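Local structure of predicted ancestral HMA domain of Pik-1 from Oryza spp. (Synthetic construct, 7BNT) at residues A25-T30 / D34-V39; I8-P13 / S60-K65; I53-L58 / A69-V74. The protein is a reconstructed ancestral HMA domain of the Pik-1 rice immune receptor and probably binds a fungal effector protein. All blocks are in the same frame, centred on the assembly; numbering follows the deposited sequence.

How the contacts relate
Contacts 1 and 2 are buried and contact 3 lies at the surface, yet all three set a helix against the same four-stranded sheet. Contact 1 seats helix 17-28 on the outermost strand 33-39; contacts 2 and 3 share helix 55-65, which rests its later part on the inner strand 6-11 and its start on the other outermost strand 70-74. The helices meet where Leu26 packs on Leu62 of contact 2 and Leu58 of contact 3. Contacts 1 and 2 are purely apolar, made mostly by methyl groups, whereas contact 3 adds a serine hydroxyl beside a capped helix start. At both outermost strands the sheet runs on into another chain: the second copy at 33-39, another protein at 70-74.

Contact 1: A25-T30 / D34-V39; sequences ALVAST and DSVALV. With EDO (1,2-ethanediol), chain D.
Val36 is the one residue of 34-39 that meets 25-30, and both its methyls are engaged. Its CG1 slides past Val27 CG1 at 3.6 Å, the two side chains running in opposite directions, and also touches the backbone of Ala28; CG2 lies 4.2 Å from Ala28 CB. Val27 reaches the strand because its CG1 is anti to the backbone N (chi1 177°). Val48 of the next strand touches both valines, and Met24 adds to the cover over Val36, so the patch is wholly apolar and buried.

Just beyond it, two hydroxyls grip one carbonyl: Ser29 OG donates to Leu26 O at 2.8 Å and Thr30 OG1 to Leu26 O at 2.9 Å. They come from opposite faces of the carbonyl plane, tilted 25° and 29° from it. A 1,2-ethanediol, probably from the crystallisation liquor, sits by the carbonyls that follow, its O2 3.0 Å from Thr30 O and its O1 3.2 Å from Ala28 O.

A classic beta bulge sets Asp34 and Ser35 opposite Val49, and Ser35 to Ala37 pair antiparallel with a second copy of the protein, whose Ala28 packs on Ala28. Helix 17-28 and strand 33-39 form the second half of the beta-alpha-beta crossover from strand 6-11 in the ferredoxin-like HMA fold.

Contact 2: I8-P13 / S60-K65; sequences IVIKVP and SALRKK
Ile10 and Leu62 meet with no flat group between them: the contact is made of branched aliphatic chains, and the guanidinium of Arg63 stands to one side of it. That flat group is anchored by its NH1, which hydrogen-bonds Ala69 O and so ties the helix to the chain just ahead of strand 70-74.

In the contact proper Ile10 and Leu62 reach toward each other tip to tip, with Ile10 CG2 3.8 Å from Leu62 CD1. The same methyl of the leucine also comes near a second strand-side residue, Val12 CG1 lying 4.3 Å from Leu62 CD1. Leu62 therefore spans two residues that follow the strand's course, one in strand 6-11 and one just past its end. The branch of Ile10 that does the touching is the short one: with CG1 placed beside the backbone N (chi1 -63°), CG2 swings anti to that N and points at the helix.

Ala69 packs on both Ile10 and Leu62 from the side of strand 70-74, while on helix 17-28 Ala23 touches both Leu62 and Val12, and Val27 CG2 comes within 4.0 Å of Leu62 CD1. Strand 6-11 runs between strands 45-50 and 70-74, with Ile46 against Val12 and Leu71 against Ile10. Leu62 thus fills the place where helix 55-65, helix 17-28 and the middle of the sheet converge.

Contact 3: I53-L58 / A69-V74; sequences IDSIKL and AELLQV
Leu71 CD2 is the point on which the contact turns, lying 4.0 Å from Ser55 OG and 4.1 Å from Ile56 CD1. The leucine and the isoleucine cross at about a right angle, so their meeting is a touch of end methyls and not a long overlap. Leu71 is brought to the helix by its first torsion, which sets CG anti to the backbone N (chi1 -177°). Val59, about one turn along the helix, touches the same leucine, and Ser55 also packs on Ile8 of strand 6-11.

Behind this first shell, Asp54 fixes the helix start as its N-cap. Its OD1 takes a nearly straight bond from Lys57 N, at 3.1 Å and 172°, the donor standing 64° out of the carboxylate plane, and a weak one from Ile56 N at 3.2 Å. The carbonyl of Asp54 also begins the helical pattern, with Leu58 N donating to Asp54 O at 2.9 Å.

On the strand side, Leu72 and Gln73 both face Val9 in a classic beta bulge. A chain of another protein packs an aromatic side chain on Leu71 and pairs a strand antiparallel with Gln73 and Val74, consistent with effector binding at this edge. Helix 55-65 and strand 70-74 themselves belong to the second alpha-beta half of the ferredoxin-like fold.

Contact 1: A25-T30 / D34-V39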
loop_
_atom_site.group_PDB
_atom_site.type_symbol
_atom_site.label_atom_id
_atom_site.label_comp_id
_atom_site.label_asym_id
_atom_site.label_seq_id
_atom_site.Cartn_x
_atom_site.Cartn_y
_atom_site.Cartn_z
ATOM N N ALA B 25 4.846 -10.205 2.311
ATOM C CA ALA B 25 4.772 -11.474 1.565
ATOM C C ALA B 25 3.393 -12.112 1.737
ATOM O O ALA B 25 2.791 -12.567 0.733
ATOM C CB ALA B 25 5.842 -12.428 2.018
ATOM N N LEU B 26 2.890 -12.137 2.962
ATOM C CA LEU B 26 1.563 -12.742 3.223
ATOM C C LEU B 26 0.512 -11.976 2.427
ATOM O O LEU B 26 -0.319 -12.611 1.719
ATOM C CB LEU B 26 1.268 -12.757 4.717
ATOM C CG LEU B 26 -0.050 -13.424 5.103
ATOM C CD1 LEU B 26 0.014 -13.918 6.541
ATOM C CD2 LEU B 26 -1.246 -12.495 4.941
ATOM N N VAL B 27 0.509 -10.646 2.519
ATOM C CA VAL B 27 -0.531 -9.866 1.804
ATOM C C VAL B 27 -0.363 -10.077 0.301
ATOM O O VAL B 27 -1.361 -10.360 -0.381
ATOM C CB VAL B 27 -0.489 -8.388 2.198
ATOM C CG1 VAL B 27 -1.510 -7.611 1.385
ATOM C CG2 VAL B 27 -0.719 -8.237 3.701
ATOM N N ALA B 28 0.851 -9.953 -0.214
ATOM C CA ALA B 28 1.098 -10.047 -1.664
ATOM C C ALA B 28 0.609 -11.417 -2.199
ATOM O O ALA B 28 0.201 -11.463 -3.352
ATOM C CB ALA B 28 2.558 -9.824 -1.958
ATOM N N SER B 29 0.712 -12.481 -1.391
ATOM C CA SER B 29 0.399 -13.905 -1.669
ATOM C C SER B 29 -1.118 -14.138 -1.733
ATOM O O SER B 29 -1.521 -15.230 -2.206
ATOM C CB SER B 29 1.076 -14.841 -0.634
ATOM O OG SER B 29 0.282 -15.041 0.546
ATOM N N THR B 30 -1.922 -13.173 -1.253
ATOM C CA THR B 30 -3.373 -13.348 -1.027
ATOM C C THR B 30 -4.099 -13.289 -2.373
ATOM O O THR B 30 -3.759 -12.445 -3.210
ATOM C CB THR B 30 -3.860 -12.316 0.007
ATOM O OG1 THR B 30 -3.150 -12.566 1.237
ATOM C CG2 THR B 30 -5.343 -12.393 0.267
ATOM N N ASP B 34 -3.708 -7.159 -6.351
ATOM C CA ASP B 34 -3.002 -6.599 -7.518
ATOM C C ASP B 34 -1.703 -5.933 -7.088
ATOM O O ASP B 34 -0.728 -6.038 -7.848
ATOM C CB ASP B 34 -3.884 -5.615 -8.251
ATOM C CG ASP B 34 -5.128 -6.274 -8.811
ATOM O OD1 ASP B 34 -5.068 -7.486 -9.115
ATOM O OD2 ASP B 34 -6.121 -5.576 -8.848
ATOM N N SER B 35 -1.688 -5.236 -5.966
ATOM C CA SER B 35 -0.492 -4.469 -5.595
ATOM C C SER B 35 -0.484 -4.228 -4.095
ATOM O O SER B 35 -1.550 -4.139 -3.468
ATOM C CB SER B 35 -0.358 -3.181 -6.389
ATOM O OG SER B 35 -1.548 -2.426 -6.311
ATOM N N VAL B 36 0.735 -4.051 -3.587
ATOM C CA VAL B 36 0.955 -3.774 -2.147
ATOM C C VAL B 36 2.041 -2.712 -2.067
ATOM O O VAL B 36 2.978 -2.737 -2.866
ATOM C CB VAL B 36 1.387 -5.015 -1.342
ATOM C CG1 VAL B 36 0.284 -6.037 -1.331
ATOM C CG2 VAL B 36 2.670 -5.618 -1.858
ATOM N N ALA B 37 1.949 -1.852 -1.058
ATOM C CA ALA B 37 2.999 -0.844 -0.804
ATOM C C ALA B 37 3.091 -0.552 0.682
ATOM O O ALA B 37 2.077 -0.525 1.383
ATOM C CB ALA B 37 2.717 0.431 -1.571
ATOM N N LEU B 38 4.312 -0.293 1.123
ATOM C CA LEU B 38 4.540 0.245 2.474
ATOM C C LEU B 38 4.218 1.740 2.472
ATOM O O LEU B 38 4.786 2.488 1.674
ATOM C CB LEU B 38 5.976 0.029 2.905
ATOM C CG LEU B 38 6.316 -1.394 3.255
ATOM C CD1 LEU B 38 7.812 -1.487 3.532
ATOM C CD2 LEU B 38 5.515 -1.838 4.468
ATOM N N VAL B 39 3.328 2.142 3.340
ATOM C CA VAL B 39 2.839 3.528 3.445
ATOM C C VAL B 39 2.858 3.898 4.931
ATOM O O VAL B 39 3.335 3.139 5.779
ATOM C CB VAL B 39 1.436 3.689 2.804
ATOM C CG1 VAL B 39 1.478 3.380 1.330
ATOM C CG2 VAL B 39 0.346 2.899 3.510
HETATM C C1 EDO D . -1.041 -13.167 -6.199
HETATM O O1 EDO D . -1.364 -13.724 -4.937
HETATM C C2 EDO D . -2.244 -12.711 -6.938
HETATM O O2 EDO D . -3.225 -12.102 -6.094
#

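Contact 2: I8-P13 / S60-K65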
loop_
_atom_site.group_PDB
_atom_site.type_symbol
_atom_site.label_atom_id
_atom_site.label_comp_id
_atom_site.label_asym_id
_atom_site.label_seq_id
_atom_site.Cartn_x
_atom_site.Cartn_y
_atom_site.Cartn_z
ATOM N N ILE B 8 -7.367 -1.034 0.807
ATOM C CA ILE B 8 -7.376 -1.009 2.283
ATOM C C ILE B 8 -5.948 -0.791 2.766
ATOM O O ILE B 8 -4.965 -1.018 2.035
ATOM C CB ILE B 8 -7.977 -2.292 2.871
ATOM C CG1 ILE B 8 -7.086 -3.478 2.528
ATOM C CG2 ILE B 8 -9.430 -2.504 2.442
ATOM C CD1 ILE B 8 -7.519 -4.748 3.174
ATOM N N VAL B 9 -5.880 -0.369 4.009
ATOM C CA VAL B 9 -4.601 -0.097 4.702
ATOM C C VAL B 9 -4.632 -0.833 6.037
ATOM O O VAL B 9 -5.587 -0.660 6.806
ATOM C CB VAL B 9 -4.368 1.400 4.914
ATOM C CG1 VAL B 9 -3.041 1.625 5.604
ATOM C CG2 VAL B 9 -4.416 2.141 3.588
ATOM N N ILE B 10 -3.596 -1.616 6.282
ATOM C CA ILE B 10 -3.442 -2.419 7.511
ATOM C C ILE B 10 -2.109 -2.060 8.168
ATOM O O ILE B 10 -1.065 -2.115 7.514
ATOM C CB ILE B 10 -3.562 -3.931 7.226
ATOM C CG1 ILE B 10 -4.954 -4.277 6.693
ATOM C CG2 ILE B 10 -3.247 -4.722 8.481
ATOM C CD1 ILE B 10 -5.067 -5.683 6.118
ATOM N N LYS B 11 -2.157 -1.695 9.439
ATOM C CA LYS B 11 -0.940 -1.470 10.246
ATOM C C LYS B 11 -0.360 -2.834 10.624
ATOM O O LYS B 11 -1.125 -3.726 11.061
ATOM C CB LYS B 11 -1.247 -0.661 11.505
ATOM C CG LYS B 11 -0.008 -0.304 12.334
ATOM C CD LYS B 11 -0.299 0.793 13.353
ATOM C CE LYS B 11 0.860 1.154 14.251
ATOM N NZ LYS B 11 0.491 2.230 15.207
ATOM N N VAL B 12 0.925 -2.995 10.375
ATOM C CA VAL B 12 1.580 -4.308 10.570
ATOM C C VAL B 12 2.651 -4.175 11.622
ATOM O O VAL B 12 3.181 -3.096 11.845
ATOM C CB VAL B 12 2.160 -4.878 9.270
ATOM C CG1 VAL B 12 1.038 -5.189 8.292
ATOM C CG2 VAL B 12 3.204 -3.957 8.658
ATOM N N PRO B 13 3.028 -5.323 12.220
ATOM C CA PRO B 13 4.038 -5.345 13.262
ATOM C C PRO B 13 5.388 -4.899 12.699
ATOM O O PRO B 13 5.770 -5.242 11.575
ATOM C CB PRO B 13 4.028 -6.813 13.698
ATOM C CG PRO B 13 3.617 -7.535 12.435
ATOM C CD PRO B 13 2.514 -6.665 11.901
ATOM N N SER B 60 -6.890 -11.188 10.356
ATOM C CA SER B 60 -6.760 -12.439 11.145
ATOM C C SER B 60 -5.526 -13.229 10.694
ATOM O O SER B 60 -4.778 -13.727 11.543
ATOM C CB SER B 60 -8.015 -13.227 10.988
ATOM O OG SER B 60 -9.084 -12.584 11.629
ATOM N N ALA B 61 -5.310 -13.347 9.390
ATOM C CA ALA B 61 -4.177 -14.116 8.830
ATOM C C ALA B 61 -2.856 -13.451 9.238
ATOM O O ALA B 61 -1.924 -14.153 9.641
ATOM C CB ALA B 61 -4.322 -14.244 7.334
ATOM N N LEU B 62 -2.794 -12.121 9.177
ATOM C CA LEU B 62 -1.561 -11.426 9.598
ATOM C C LEU B 62 -1.328 -11.667 11.083
ATOM O O LEU B 62 -0.168 -11.896 11.471
ATOM C CB LEU B 62 -1.689 -9.939 9.286
ATOM C CG LEU B 62 -1.442 -9.600 7.819
ATOM C CD1 LEU B 62 -1.945 -8.193 7.523
ATOM C CD2 LEU B 62 0.036 -9.722 7.461
ATOM N N ARG B 63 -2.371 -11.586 11.899
ATOM C CA ARG B 63 -2.177 -11.818 13.359
ATOM C C ARG B 63 -1.685 -13.232 13.655
ATOM O O ARG B 63 -0.878 -13.381 14.587
ATOM C CB ARG B 63 -3.480 -11.554 14.081
ATOM C CG ARG B 63 -3.717 -10.071 14.135
ATOM C CD ARG B 63 -4.923 -9.802 14.955
ATOM N NE ARG B 63 -5.283 -8.406 14.825
ATOM C CZ ARG B 63 -6.366 -7.907 15.373
ATOM N NH1 ARG B 63 -6.649 -6.614 15.260
ATOM N NH2 ARG B 63 -7.105 -8.701 16.114
ATOM N N LYS B 64 -2.198 -14.224 12.932
ATOM C CA LYS B 64 -1.792 -15.641 13.104
ATOM C C LYS B 64 -0.319 -15.811 12.711
ATOM O O LYS B 64 0.430 -16.463 13.434
ATOM C CB LYS B 64 -2.673 -16.567 12.267
ATOM C CG LYS B 64 -2.539 -18.050 12.578
ATOM N N LYS B 65 0.071 -15.300 11.552
ATOM C CA LYS B 65 1.317 -15.763 10.899
ATOM C C LYS B 65 2.466 -14.858 11.319
ATOM O O LYS B 65 3.629 -15.285 11.251
ATOM C CB LYS B 65 1.180 -15.742 9.377
#

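Contact 3: I53-L58 / A69-V74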
loop_
_atom_site.group_PDB
_atom_site.type_symbol
_atom_site.label_atom_id
_atom_site.label_comp_id
_atom_site.label_asym_id
_atom_site.label_seq_id
_atom_site.Cartn_x
_atom_site.Cartn_y
_atom_site.Cartn_z
ATOM N N ILE B 53 -10.978 -8.994 -1.961
ATOM C CA ILE B 53 -10.136 -9.158 -0.742
ATOM C C ILE B 53 -11.037 -9.052 0.465
ATOM O O ILE B 53 -11.834 -8.121 0.558
ATOM C CB ILE B 53 -8.997 -8.150 -0.666
ATOM C CG1 ILE B 53 -8.067 -8.280 -1.864
ATOM C CG2 ILE B 53 -8.242 -8.291 0.656
ATOM C CD1 ILE B 53 -7.387 -6.995 -2.166
ATOM N N ASP B 54 -10.866 -9.979 1.381
ATOM C CA ASP B 54 -11.618 -9.959 2.645
ATOM C C ASP B 54 -10.708 -9.314 3.681
ATOM O O ASP B 54 -9.793 -9.982 4.170
ATOM C CB ASP B 54 -12.027 -11.375 3.028
ATOM C CG ASP B 54 -12.907 -11.443 4.256
ATOM O OD1 ASP B 54 -12.752 -10.567 5.128
ATOM O OD2 ASP B 54 -13.653 -12.433 4.356
ATOM N N SER B 55 -10.941 -8.044 3.987
ATOM C CA SER B 55 -10.037 -7.249 4.845
ATOM C C SER B 55 -9.959 -7.894 6.229
ATOM O O SER B 55 -8.876 -7.897 6.837
ATOM C CB SER B 55 -10.498 -5.818 4.937
ATOM O OG SER B 55 -11.805 -5.754 5.466
ATOM N N ILE B 56 -11.080 -8.401 6.739
ATOM C CA ILE B 56 -11.093 -8.905 8.136
ATOM C C ILE B 56 -10.335 -10.238 8.178
ATOM O O ILE B 56 -9.557 -10.492 9.124
ATOM C CB ILE B 56 -12.528 -8.999 8.690
ATOM C CG1 ILE B 56 -13.245 -7.652 8.638
ATOM C CG2 ILE B 56 -12.471 -9.531 10.111
ATOM C CD1 ILE B 56 -12.501 -6.533 9.299
ATOM N N LYS B 57 -10.548 -11.079 7.174
ATOM C CA LYS B 57 -9.820 -12.361 7.059
ATOM C C LYS B 57 -8.315 -12.057 6.941
ATOM O O LYS B 57 -7.491 -12.796 7.499
ATOM C CB LYS B 57 -10.402 -13.101 5.858
ATOM C CG LYS B 57 -10.197 -14.600 5.803
ATOM C CD LYS B 57 -11.118 -15.233 4.761
ATOM C CE LYS B 57 -10.625 -16.538 4.194
ATOM N NZ LYS B 57 -11.329 -16.825 2.926
ATOM N N LEU B 58 -7.933 -11.015 6.211
ATOM C CA LEU B 58 -6.513 -10.672 6.028
ATOM C C LEU B 58 -5.909 -10.220 7.365
ATOM O O LEU B 58 -4.794 -10.620 7.693
ATOM C CB LEU B 58 -6.439 -9.619 4.927
ATOM C CG LEU B 58 -5.047 -9.240 4.488
ATOM C CD1 LEU B 58 -4.256 -10.463 4.030
ATOM C CD2 LEU B 58 -5.168 -8.236 3.376
ATOM N N ALA B 69 -1.929 -6.960 13.824
ATOM C CA ALA B 69 -2.344 -6.207 12.626
ATOM C C ALA B 69 -3.638 -5.475 12.955
ATOM O O ALA B 69 -4.444 -5.971 13.749
ATOM C CB ALA B 69 -2.524 -7.138 11.456
ATOM N N GLU B 70 -3.834 -4.330 12.331
ATOM C CA GLU B 70 -4.979 -3.447 12.605
ATOM C C GLU B 70 -5.428 -2.807 11.294
ATOM O O GLU B 70 -4.631 -2.137 10.635
ATOM C CB GLU B 70 -4.557 -2.406 13.647
ATOM C CG GLU B 70 -5.641 -1.457 14.054
ATOM C CD GLU B 70 -5.185 -0.443 15.098
ATOM O OE1 GLU B 70 -3.948 -0.364 15.378
ATOM O OE2 GLU B 70 -6.050 0.295 15.601
ATOM N N LEU B 71 -6.679 -3.014 10.934
ATOM C CA LEU B 71 -7.280 -2.321 9.778
ATOM C C LEU B 71 -7.388 -0.835 10.082
ATOM O O LEU B 71 -7.994 -0.480 11.111
ATOM C CB LEU B 71 -8.639 -2.925 9.469
ATOM C CG LEU B 71 -9.389 -2.387 8.255
ATOM C CD1 LEU B 71 -8.618 -2.617 6.976
ATOM C CD2 LEU B 71 -10.751 -3.037 8.156
ATOM N N LEU B 72 -6.906 0.011 9.174
ATOM C CA LEU B 72 -6.963 1.459 9.428
ATOM C C LEU B 72 -7.709 2.230 8.353
ATOM O O LEU B 72 -8.037 3.392 8.621
ATOM C CB LEU B 72 -5.550 2.026 9.586
ATOM C CG LEU B 72 -4.748 1.517 10.779
ATOM C CD1 LEU B 72 -3.423 2.246 10.800
ATOM C CD2 LEU B 72 -5.461 1.715 12.103
ATOM N N GLN B 73 -7.893 1.677 7.154
ATOM C CA GLN B 73 -8.591 2.447 6.112
ATOM C C GLN B 73 -9.235 1.472 5.140
ATOM O O GLN B 73 -8.602 0.467 4.805
ATOM C CB GLN B 73 -7.609 3.343 5.353
ATOM C CG GLN B 73 -8.280 4.362 4.448
ATOM C CD GLN B 73 -7.321 5.076 3.532
ATOM O OE1 GLN B 73 -6.317 5.635 3.960
ATOM N NE2 GLN B 73 -7.675 5.093 2.269
ATOM N N VAL B 74 -10.433 1.838 4.689
ATOM C CA VAL B 74 -11.130 1.167 3.567
ATOM C C VAL B 74 -11.609 2.273 2.640
ATOM O O VAL B 74 -12.300 3.207 3.094
ATOM C CB VAL B 74 -12.299 0.319 4.094
ATOM C CG1 VAL B 74 -13.048 -0.347 2.962
ATOM C CG2 VAL B 74 -11.827 -0.710 5.110
#